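Local coordinates for protein acetyl transferase (Salmonella typhimurium, PDB 1Z9U) that acetylates the N-terminal serine of the ribosomal protein L7/L12, probably with acetyl-CoA as the acetyl donor, as other GNAT-family enzymes do, at residues 8-13 with 72-77; 94-99 with 128-133; 113-118 with 146-151. All coordinates share one frame; numbering follows the deposited sequence.

Contact 1 (8-13 with 72-77); sequences STTLEL and IFCQNE. With SO4 (sulfate ion), chain G.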
loop_
_atom_site.group_PDB
_atom_site.type_symbol
_atom_site.label_atom_id
_atom_site.label_comp_id
_atom_site.label_asym_id
_atom_site.label_seq_id
_atom_site.Cartn_x
_atom_site.Cartn_y
_atom_site.Cartn_z
ATOM N N SER B 8 21.890 -9.840 19.087
ATOM C CA SER B 8 23.061 -9.723 19.961
ATOM C C SER B 8 23.098 -10.901 20.944
ATOM O O SER B 8 22.288 -11.818 20.842
ATOM C CB SER B 8 23.047 -8.376 20.705
ATOM O OG SER B 8 22.001 -8.310 21.660
ATOM N N THR B 9 24.030 -10.889 21.893
ATOM C CA THR B 9 24.051 -11.915 22.941
ATOM C C THR B 9 22.881 -11.698 23.908
ATOM O O THR B 9 22.495 -12.595 24.660
ATOM C CB THR B 9 25.400 -11.954 23.709
ATOM O OG1 THR B 9 25.619 -10.708 24.375
ATOM C CG2 THR B 9 26.566 -12.224 22.755
ATOM N N THR B 10 22.317 -10.496 23.849
ATOM C CA THR B 10 21.161 -10.093 24.637
ATOM C C THR B 10 19.855 -10.252 23.850
ATOM O O THR B 10 18.812 -10.597 24.414
ATOM C CB THR B 10 21.315 -8.615 25.038
ATOM O OG1 THR B 10 22.493 -8.468 25.841
ATOM C CG2 THR B 10 20.114 -8.127 25.828
ATOM N N LEU B 11 19.916 -9.995 22.547
ATOM C CA LEU B 11 18.708 -9.868 21.757
ATOM C C LEU B 11 18.610 -10.903 20.647
ATOM O O LEU B 11 19.609 -11.275 20.045
ATOM C CB LEU B 11 18.615 -8.458 21.167
ATOM C CG LEU B 11 18.545 -7.219 22.066
ATOM C CD1 LEU B 11 18.760 -5.965 21.225
ATOM C CD2 LEU B 11 17.220 -7.126 22.814
ATOM N N GLU B 12 17.389 -11.359 20.390
ATOM C CA GLU B 12 17.085 -12.141 19.196
ATOM C C GLU B 12 15.642 -11.917 18.745
ATOM O O GLU B 12 14.800 -11.445 19.527
ATOM C CB GLU B 12 17.359 -13.632 19.433
ATOM C CG GLU B 12 16.514 -14.247 20.526
ATOM C CD GLU B 12 16.955 -15.649 20.903
ATOM O OE1 GLU B 12 18.088 -16.053 20.547
ATOM O OE2 GLU B 12 16.160 -16.342 21.571
ATOM N N LEU B 13 15.378 -12.245 17.480
ATOM C CA LEU B 13 14.040 -12.187 16.899
ATOM C C LEU B 13 13.516 -13.601 16.677
ATOM O O LEU B 13 14.134 -14.399 15.979
ATOM C CB LEU B 13 14.060 -11.426 15.565
ATOM C CG LEU B 13 14.681 -10.021 15.553
ATOM C CD1 LEU B 13 14.856 -9.486 14.147
ATOM C CD2 LEU B 13 13.891 -9.038 16.409
ATOM N N ILE B 72 10.518 -9.754 19.594
ATOM C CA ILE B 72 11.831 -9.419 20.123
ATOM C C ILE B 72 12.000 -10.012 21.523
ATOM O O ILE B 72 11.178 -9.797 22.413
ATOM C CB ILE B 72 12.061 -7.886 20.136
ATOM C CG1 ILE B 72 11.822 -7.314 18.727
ATOM C CG2 ILE B 72 13.469 -7.565 20.634
ATOM C CD1 ILE B 72 11.688 -5.806 18.663
ATOM N N PHE B 73 13.068 -10.773 21.707
ATOM C CA PHE B 73 13.360 -11.351 23.007
ATOM C C PHE B 73 14.638 -10.769 23.574
ATOM O O PHE B 73 15.661 -10.707 22.901
ATOM C CB PHE B 73 13.385 -12.891 22.950
ATOM C CG PHE B 73 12.026 -13.510 23.119
ATOM C CD1 PHE B 73 11.606 -13.962 24.368
ATOM C CD2 PHE B 73 11.140 -13.581 22.048
ATOM C CE1 PHE B 73 10.334 -14.510 24.539
ATOM C CE2 PHE B 73 9.864 -14.129 22.207
ATOM C CZ PHE B 73 9.460 -14.585 23.461
ATOM N N CYS B 74 14.544 -10.301 24.806
ATOM C CA CYS B 74 15.682 -9.738 25.508
ATOM C C CYS B 74 15.933 -10.620 26.720
ATOM O O CYS B 74 15.131 -10.642 27.655
ATOM C CB CYS B 74 15.395 -8.296 25.927
ATOM S SG CYS B 74 16.793 -7.447 26.709
ATOM N N GLN B 75 17.023 -11.384 26.659
ATOM C CA GLN B 75 17.392 -12.345 27.709
ATOM C C GLN B 75 16.199 -13.212 28.125
ATOM O O GLN B 75 15.837 -13.284 29.306
ATOM C CB GLN B 75 18.017 -11.621 28.903
ATOM C CG GLN B 75 19.141 -10.682 28.490
ATOM C CD GLN B 75 19.851 -10.051 29.660
ATOM O OE1 GLN B 75 20.917 -10.519 30.072
ATOM N NE2 GLN B 75 19.266 -8.987 30.213
ATOM N N ASN B 76 15.581 -13.827 27.119
ATOM C CA ASN B 76 14.449 -14.742 27.278
ATOM C C ASN B 76 13.112 -14.107 27.689
ATOM O O ASN B 76 12.135 -14.826 27.937
ATOM C CB ASN B 76 14.813 -15.911 28.210
ATOM C CG ASN B 76 14.506 -17.258 27.597
ATOM O OD1 ASN B 76 14.036 -17.342 26.461
ATOM N ND2 ASN B 76 14.785 -18.326 28.338
ATOM N N GLU B 77 13.060 -12.777 27.745
ATOM C CA GLU B 77 11.811 -12.064 28.026
ATOM C C GLU B 77 11.274 -11.366 26.765
ATOM O O GLU B 77 12.032 -10.727 26.038
ATOM C CB GLU B 77 12.020 -11.066 29.179
ATOM C CG GLU B 77 10.781 -10.251 29.541
ATOM C CD GLU B 77 10.965 -9.354 30.775
ATOM O OE1 GLU B 77 12.063 -9.365 31.380
ATOM O OE2 GLU B 77 9.995 -8.641 31.140
HETATM S S SO4 G . 26.529 -8.121 22.158
HETATM O O1 SO4 G . 26.581 -8.548 23.551
HETATM O O2 SO4 G . 25.564 -7.036 22.035
HETATM O O3 SO4 G . 27.840 -7.640 21.726
HETATM O O4 SO4 G . 26.136 -9.247 21.316
#

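Contact 2 (94-99 with 128-133); sequences AYIGYW and RRFVIK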
loop_
_atom_site.group_PDB
_atom_site.type_symbol
_atom_site.label_atom_id
_atom_site.label_comp_id
_atom_site.label_asym_id
_atom_site.label_seq_id
_atom_site.Cartn_x
_atom_site.Cartn_y
_atom_site.Cartn_z
ATOM N N ALA B 94 9.329 -4.047 1.446
ATOM C CA ALA B 94 8.625 -4.392 2.669
ATOM C C ALA B 94 8.378 -3.144 3.520
ATOM O O ALA B 94 9.204 -2.231 3.548
ATOM C CB ALA B 94 9.408 -5.415 3.454
ATOM N N TYR B 95 7.230 -3.120 4.194
ATOM C CA TYR B 95 6.841 -2.036 5.088
ATOM C C TYR B 95 7.038 -2.517 6.510
ATOM O O TYR B 95 6.513 -3.558 6.901
ATOM C CB TYR B 95 5.376 -1.627 4.844
ATOM C CG TYR B 95 5.184 -1.038 3.462
ATOM C CD1 TYR B 95 5.088 -1.864 2.334
ATOM C CD2 TYR B 95 5.144 0.340 3.271
ATOM C CE1 TYR B 95 4.944 -1.321 1.036
ATOM C CE2 TYR B 95 4.997 0.894 1.976
ATOM C CZ TYR B 95 4.899 0.059 0.883
ATOM O OH TYR B 95 4.760 0.596 -0.386
ATOM N N ILE B 96 7.812 -1.756 7.273
ATOM C CA ILE B 96 8.186 -2.143 8.631
ATOM C C ILE B 96 7.183 -1.605 9.643
ATOM O O ILE B 96 6.743 -0.459 9.541
ATOM C CB ILE B 96 9.611 -1.641 8.974
ATOM C CG1 ILE B 96 10.652 -2.438 8.179
ATOM C CG2 ILE B 96 9.888 -1.712 10.506
ATOM C CD1 ILE B 96 12.045 -1.788 8.135
ATOM N N GLY B 97 6.816 -2.449 10.605
ATOM C CA GLY B 97 6.045 -2.018 11.776
ATOM C C GLY B 97 6.674 -2.604 13.026
ATOM O O GLY B 97 7.263 -3.675 12.978
ATOM N N TYR B 98 6.567 -1.901 14.150
ATOM C CA TYR B 98 7.164 -2.382 15.391
ATOM C C TYR B 98 6.565 -1.676 16.587
ATOM O O TYR B 98 6.003 -0.591 16.454
ATOM C CB TYR B 98 8.695 -2.161 15.388
ATOM C CG TYR B 98 9.090 -0.700 15.395
ATOM C CD1 TYR B 98 9.213 0.005 16.589
ATOM C CD2 TYR B 98 9.318 -0.011 14.198
ATOM C CE1 TYR B 98 9.543 1.345 16.599
ATOM C CE2 TYR B 98 9.662 1.329 14.199
ATOM C CZ TYR B 98 9.776 1.997 15.403
ATOM O OH TYR B 98 10.110 3.327 15.418
ATOM N N TRP B 99 6.710 -2.276 17.760
ATOM C CA TRP B 99 6.570 -1.534 19.022
ATOM C C TRP B 99 7.323 -2.257 20.121
ATOM O O TRP B 99 7.546 -3.459 20.017
ATOM C CB TRP B 99 5.100 -1.343 19.399
ATOM C CG TRP B 99 4.338 -2.619 19.510
ATOM C CD1 TRP B 99 3.753 -3.313 18.492
ATOM C CD2 TRP B 99 4.067 -3.355 20.707
ATOM N NE1 TRP B 99 3.133 -4.435 18.979
ATOM C CE2 TRP B 99 3.310 -4.487 20.337
ATOM C CE3 TRP B 99 4.385 -3.164 22.063
ATOM C CZ2 TRP B 99 2.863 -5.433 21.272
ATOM C CZ3 TRP B 99 3.948 -4.103 22.989
ATOM C CH2 TRP B 99 3.200 -5.229 22.588
ATOM N N ARG B 128 15.016 -5.635 -0.800
ATOM C CA ARG B 128 16.034 -4.611 -0.979
ATOM C C ARG B 128 15.558 -3.232 -0.547
ATOM O O ARG B 128 16.370 -2.363 -0.259
ATOM C CB ARG B 128 16.527 -4.585 -2.428
ATOM C CG ARG B 128 15.466 -4.194 -3.456
ATOM C CD ARG B 128 15.942 -4.501 -4.865
ATOM N NE ARG B 128 17.132 -3.740 -5.237
ATOM C CZ ARG B 128 17.138 -2.447 -5.564
ATOM N NH1 ARG B 128 16.009 -1.725 -5.557
ATOM N NH2 ARG B 128 18.283 -1.869 -5.898
ATOM N N ARG B 129 14.243 -3.041 -0.503
ATOM C CA ARG B 129 13.655 -1.741 -0.213
ATOM C C ARG B 129 12.826 -1.846 1.058
ATOM O O ARG B 129 11.866 -2.606 1.121
ATOM C CB ARG B 129 12.813 -1.253 -1.410
ATOM C CG ARG B 129 11.996 0.009 -1.127
ATOM C CD ARG B 129 11.228 0.575 -2.351
ATOM N NE ARG B 129 10.217 1.511 -1.849
ATOM C CZ ARG B 129 10.424 2.806 -1.603
ATOM N NH1 ARG B 129 11.597 3.381 -1.864
ATOM N NH2 ARG B 129 9.441 3.538 -1.096
ATOM N N PHE B 130 13.216 -1.090 2.070
ATOM C CA PHE B 130 12.569 -1.138 3.387
ATOM C C PHE B 130 11.943 0.214 3.666
ATOM O O PHE B 130 12.576 1.259 3.466
ATOM C CB PHE B 130 13.585 -1.514 4.480
ATOM C CG PHE B 130 14.290 -2.820 4.226
ATOM C CD1 PHE B 130 13.750 -4.015 4.687
ATOM C CD2 PHE B 130 15.491 -2.858 3.520
ATOM C CE1 PHE B 130 14.392 -5.230 4.454
ATOM C CE2 PHE B 130 16.145 -4.073 3.270
ATOM C CZ PHE B 130 15.592 -5.258 3.736
ATOM N N VAL B 131 10.686 0.188 4.095
ATOM C CA VAL B 131 9.885 1.391 4.187
ATOM C C VAL B 131 9.313 1.506 5.590
ATOM O O VAL B 131 8.809 0.529 6.152
ATOM C CB VAL B 131 8.704 1.368 3.174
ATOM C CG1 VAL B 131 7.928 2.689 3.190
ATOM C CG2 VAL B 131 9.184 1.033 1.766
ATOM N N ILE B 132 9.424 2.700 6.150
ATOM C CA ILE B 132 8.733 3.041 7.383
ATOM C C ILE B 132 7.730 4.157 7.085
ATOM O O ILE B 132 8.104 5.218 6.583
ATOM C CB ILE B 132 9.714 3.486 8.506
ATOM C CG1 ILE B 132 10.551 2.296 8.984
ATOM C CG2 ILE B 132 8.938 4.110 9.681
ATOM C CD1 ILE B 132 11.636 2.667 10.003
ATOM N N LYS B 133 6.462 3.893 7.386
ATOM C CA LYS B 133 5.435 4.935 7.414
ATOM C C LYS B 133 5.075 5.230 8.857
ATOM O O LYS B 133 4.696 4.328 9.610
ATOM C CB LYS B 133 4.184 4.489 6.661
ATOM C CG LYS B 133 4.380 4.380 5.156
ATOM C CD LYS B 133 3.366 3.432 4.515
ATOM C CE LYS B 133 1.991 4.054 4.421
ATOM N NZ LYS B 133 1.033 3.187 3.659
HETATM O O HOH W 1 7.395 0.672 -1.528
HETATM O O HOH W 2 5.677 1.217 7.895
#

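Contact 3 (113-118 with 146-151); sequences SLQALM and RRNHFT. With SO4 (sulfate ion), chain F.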
loop_
_atom_site.group_PDB
_atom_site.type_symbol
_atom_site.label_atom_id
_atom_site.label_comp_id
_atom_site.label_asym_id
_atom_site.label_seq_id
_atom_site.Cartn_x
_atom_site.Cartn_y
_atom_site.Cartn_z
ATOM N N SER B 113 17.686 -4.294 16.434
ATOM C CA SER B 113 16.749 -5.242 15.843
ATOM C C SER B 113 16.446 -4.929 14.373
ATOM O O SER B 113 16.366 -5.841 13.563
ATOM C CB SER B 113 15.454 -5.295 16.658
ATOM O OG SER B 113 15.718 -5.796 17.956
ATOM N N LEU B 114 16.296 -3.647 14.052
ATOM C CA LEU B 114 16.089 -3.191 12.671
ATOM C C LEU B 114 17.292 -3.454 11.770
ATOM O O LEU B 114 17.131 -3.959 10.649
ATOM C CB LEU B 114 15.760 -1.699 12.634
ATOM C CG LEU B 114 14.311 -1.258 12.851
ATOM C CD1 LEU B 114 14.247 0.257 12.968
ATOM C CD2 LEU B 114 13.476 -1.743 11.679
ATOM N N GLN B 115 18.491 -3.114 12.251
ATOM C CA GLN B 115 19.701 -3.389 11.467
ATOM C C GLN B 115 19.868 -4.870 11.189
ATOM O O GLN B 115 20.185 -5.245 10.067
ATOM C CB GLN B 115 20.979 -2.819 12.107
ATOM C CG GLN B 115 21.017 -1.289 12.160
ATOM C CD GLN B 115 20.709 -0.612 10.819
ATOM O OE1 GLN B 115 21.300 -0.949 9.787
ATOM N NE2 GLN B 115 19.801 0.366 10.839
ATOM N N ALA B 116 19.643 -5.703 12.208
ATOM C CA ALA B 116 19.760 -7.153 12.050
ATOM C C ALA B 116 18.723 -7.709 11.061
ATOM O O ALA B 116 19.069 -8.487 10.183
ATOM C CB ALA B 116 19.660 -7.858 13.400
ATOM N N LEU B 117 17.463 -7.295 11.201
ATOM C CA LEU B 117 16.398 -7.726 10.276
ATOM C C LEU B 117 16.677 -7.362 8.800
ATOM O O LEU B 117 16.594 -8.227 7.910
ATOM C CB LEU B 117 15.023 -7.203 10.736
ATOM C CG LEU B 117 13.796 -7.585 9.884
ATOM C CD1 LEU B 117 13.449 -9.074 9.989
ATOM C CD2 LEU B 117 12.586 -6.726 10.250
ATOM N N MET B 118 17.025 -6.101 8.553
ATOM C CA MET B 118 17.270 -5.615 7.183
ATOM C C MET B 118 18.473 -6.312 6.551
ATOM O O MET B 118 18.426 -6.717 5.380
ATOM C CB MET B 118 17.435 -4.081 7.150
ATOM C CG MET B 118 16.152 -3.288 7.428
ATOM S SD MET B 118 16.230 -1.481 7.162
ATOM C CE MET B 118 17.308 -0.960 8.489
ATOM N N ARG B 146 15.264 8.153 11.282
ATOM C CA ARG B 146 16.478 8.957 11.092
ATOM C C ARG B 146 17.773 8.309 11.640
ATOM O O ARG B 146 18.836 8.457 11.041
ATOM C CB ARG B 146 16.273 10.399 11.608
ATOM C CG ARG B 146 15.176 11.154 10.803
ATOM C CD ARG B 146 15.072 12.663 11.114
ATOM N NE ARG B 146 14.578 12.922 12.460
ATOM C CZ ARG B 146 13.413 13.501 12.766
ATOM N NH1 ARG B 146 12.578 13.924 11.818
ATOM N NH2 ARG B 146 13.096 13.673 14.049
ATOM N N ARG B 147 17.685 7.568 12.737
ATOM C CA ARG B 147 18.878 6.899 13.300
ATOM C C ARG B 147 19.300 5.670 12.489
ATOM O O ARG B 147 20.439 5.216 12.581
ATOM C CB ARG B 147 18.644 6.482 14.752
ATOM C CG ARG B 147 18.263 7.642 15.685
ATOM C CD ARG B 147 18.418 7.257 17.139
ATOM N NE ARG B 147 17.777 8.232 18.029
ATOM C CZ ARG B 147 16.548 8.099 18.531
ATOM N NH1 ARG B 147 15.814 7.023 18.245
ATOM N NH2 ARG B 147 16.058 9.037 19.334
ATOM N N ASN B 148 18.371 5.140 11.698
ATOM C CA ASN B 148 18.576 3.856 11.053
ATOM C C ASN B 148 18.774 3.928 9.543
ATOM O O ASN B 148 18.565 2.941 8.831
ATOM C CB ASN B 148 17.466 2.889 11.461
ATOM C CG ASN B 148 17.636 2.396 12.883
ATOM O OD1 ASN B 148 17.005 2.907 13.823
ATOM N ND2 ASN B 148 18.513 1.416 13.062
ATOM N N HIS B 149 19.216 5.101 9.090
ATOM C CA HIS B 149 19.646 5.362 7.712
ATOM C C HIS B 149 18.500 5.354 6.702
ATOM O O HIS B 149 18.701 5.019 5.534
ATOM C CB HIS B 149 20.758 4.389 7.260
ATOM C CG HIS B 149 21.918 4.299 8.201
ATOM N ND1 HIS B 149 22.238 3.143 8.885
ATOM C CD2 HIS B 149 22.841 5.220 8.566
ATOM C CE1 HIS B 149 23.302 3.360 9.637
ATOM N NE2 HIS B 149 23.683 4.615 9.467
ATOM N N PHE B 150 17.303 5.712 7.156
ATOM C CA PHE B 150 16.176 5.901 6.258
ATOM C C PHE B 150 16.165 7.329 5.739
ATOM O O PHE B 150 16.561 8.260 6.445
ATOM C CB PHE B 150 14.853 5.597 6.961
ATOM C CG PHE B 150 14.597 4.131 7.170
ATOM C CD1 PHE B 150 13.754 3.440 6.312
ATOM C CD2 PHE B 150 15.182 3.448 8.244
ATOM C CE1 PHE B 150 13.500 2.095 6.504
ATOM C CE2 PHE B 150 14.940 2.102 8.441
ATOM C CZ PHE B 150 14.100 1.417 7.568
ATOM N N THR B 151 15.707 7.486 4.503
ATOM C CA THR B 151 15.570 8.780 3.858
ATOM C C THR B 151 14.077 9.085 3.752
ATOM O O THR B 151 13.287 8.218 3.369
ATOM C CB THR B 151 16.218 8.745 2.452
ATOM O OG1 THR B 151 17.617 8.456 2.587
ATOM C CG2 THR B 151 16.042 10.065 1.714
HETATM S S SO4 F . 19.176 11.405 19.640
HETATM O O1 SO4 F . 19.723 10.897 20.895
HETATM O O2 SO4 F . 19.499 12.814 19.505
HETATM O O3 SO4 F . 19.742 10.700 18.485
HETATM O O4 SO4 F . 17.732 11.165 19.712
#

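Contact 1 (8-13 with 72-77)
Glu12 and Phe73 form the hydrogen-bonded pair of antiparallel strands 11-13 and 72-74, Phe73 N giving to Glu12 O over 2.9 Å and Glu12 N to Phe73 O over 3.1 Å. Beyond the strand ends, Gln75 N reaches Thr10 O at 3.0 Å, so the pairing runs on into the type I' turn from Cys74 to Glu77. The turn closes the hairpin of strands 68-74 and 77-88; the contact lies in the N-terminal antiparallel half of the GNAT sheet.

Apolar packing fills the face shared by Leu11, Leu13, Ile72 and Cys74. Leu13 CD2 lies against Ile72 CG1 at 3.6 Å, the two side chains running alongside each other, and branched aliphatic residues suit this face because helix 109-123 packs on it. With chi1 at -176°, Cys74 turns SG away from its own N, to within 3.5 Å of Thr10 CG2. On the other face Glu12 CG approaches Phe73 CB, and the Glu12 carboxylate forms a salt bridge with Arg14, whose cation also meets the Phe73 ring.

Ser8 OG accepts from Thr10 N, an ST turn, and at 2.8 Å from Leu11 N, which extends it to an ST motif. A sulfate ion, probably from the crystallisation liquor, takes a bond from Thr9 N.

Contact 2 (94-99 with 128-133)
Ile96, Val131 and Tyr95 bury the most surface between parallel strands 94-99 and 129-133, whose axes diverge by 46°. Ile96 N gives a nearly straight bond to Val131 O (2.7 Å, 175° at the hydrogen). Its side chain lies on the face of Ala94, Phe130 and Ile132: Ile96 CD1 meets Phe130 CB, and Ile96 CB lies 4.0 Å from Ile132 CG1. A beta-branched aliphatic residue suits this buried strand position.

Val131 also gives its N to Ala94 O, while Ala94 N bonds Arg129 O. On the other face the methyls of Val131 pack against Tyr95, with Val131 CG1 3.6 Å from Tyr95 CD2 and CG2 over one ring face toward the rim. With CG beside the backbone N (chi1 -65°), the Tyr95 side chain runs alongside Val131, and Lys133 CD comes obliquely to Tyr95 CD2 at 3.8 Å. Tyrosine combines this apolar flank with a polar end: its OH shares a water with Arg129 NE, at the guanidinium edge. Arg129 also forms a salt bridge with Glu153. A second water accepts from Lys133 N and donates to Ile96 O at 2.6 Å. Beyond Ile96 and Ile132 the strands part, consistent with the V-shaped opening of GNAT enzymes; there lies Tyr98, a CoA-binding residue.

Helix 109-123 packs on the Ile96 face through Leu114 and Met118, completing the beta-alpha-beta crossover; strands 77-88 and 165-175 flank the pair, and Met156 of the second subunit packs on Tyr95.

Contact 3 (113-118 with 146-151)
Two elements of the GNAT CoA-binding core meet here: helix 109-123, whose first turn includes the CoA-binding residues Ile109, Met110 and Ser111, and the end of helix 139-147 with the turn that follows it. The apolar part is a Met-aromatic contact. Met118 and Phe150 approach from opposite directions, and Met118 SD comes obliquely to the ring, 3.6 Å from Phe150 CZ and 4.7 Å from the ring centroid. A bend at chi3 (-69°) carries the methyl CE of Met118 round to Phe150 as well, 3.9 Å from Phe150 CE2, so both sulfur and methyl press on the same end of the phenyl group. An unbranched, flexible methionine suits a position facing a large ring, while Phe150 also reaches Phe130 and Ile132 of the sheet and thereby fills the space between sheet and helix.

Asn148, the first residue to leave helical geometry after helix 139-147, points its side chain toward helix 109-123. Gln115 NE2, brought across by the bend at chi2 (-50°), makes a weak hydrogen bond to Asn148 O at 3.5 Å. The other end of the Gln115 amide, OE1, is hydrogen-bonded to Arg174, so glutamine can link the turn to strand 165-175. Leu114 adds an apolar flank, crossing the Asn148 side chain at about a right angle.

Farther out, Arg147, a CoA-binding residue, holds a sulfate probably from the crystallisation liquor at its guanidinium edge. Arg147 NH2 gives to sulfate O4 at 2.7 Å and Arg147 NE to sulfate O3 at 3.2 Å, a two-pronged grip that suits arginine to an anion. The start of helix 109-123 beside the turn after helix 139-147 is consistent with the CoA-binding core of the GNAT fold, in which the start of such a helix receives the cofactor's pyrophosphate.

How the contacts relate
Contacts 1 and 2 belong to the same mixed sheet, about 21 Å apart between centres, and helix 109-123 of contact 3 reaches both. Toward contact 1, Ser113 OG lies 3.9 Å from Ile72 CG2; toward contact 2, its centre about 9 Å from that of contact 3, Leu114 CD2 lies 3.8 Å from Ile96 CG2, and Phe150 adds to the touch, its CZ 3.7 Å from Ile132 CD1. Segments of contacts 2 and 3 alternate along the chain. Contact 1 lies beside the CoA site, the Ile72 side chain about 4 Å from those of Ile109 and Met110; contacts 2 and 3 include the CoA-binding residues Tyr98 and Arg147, though no CoA is bound to this chain.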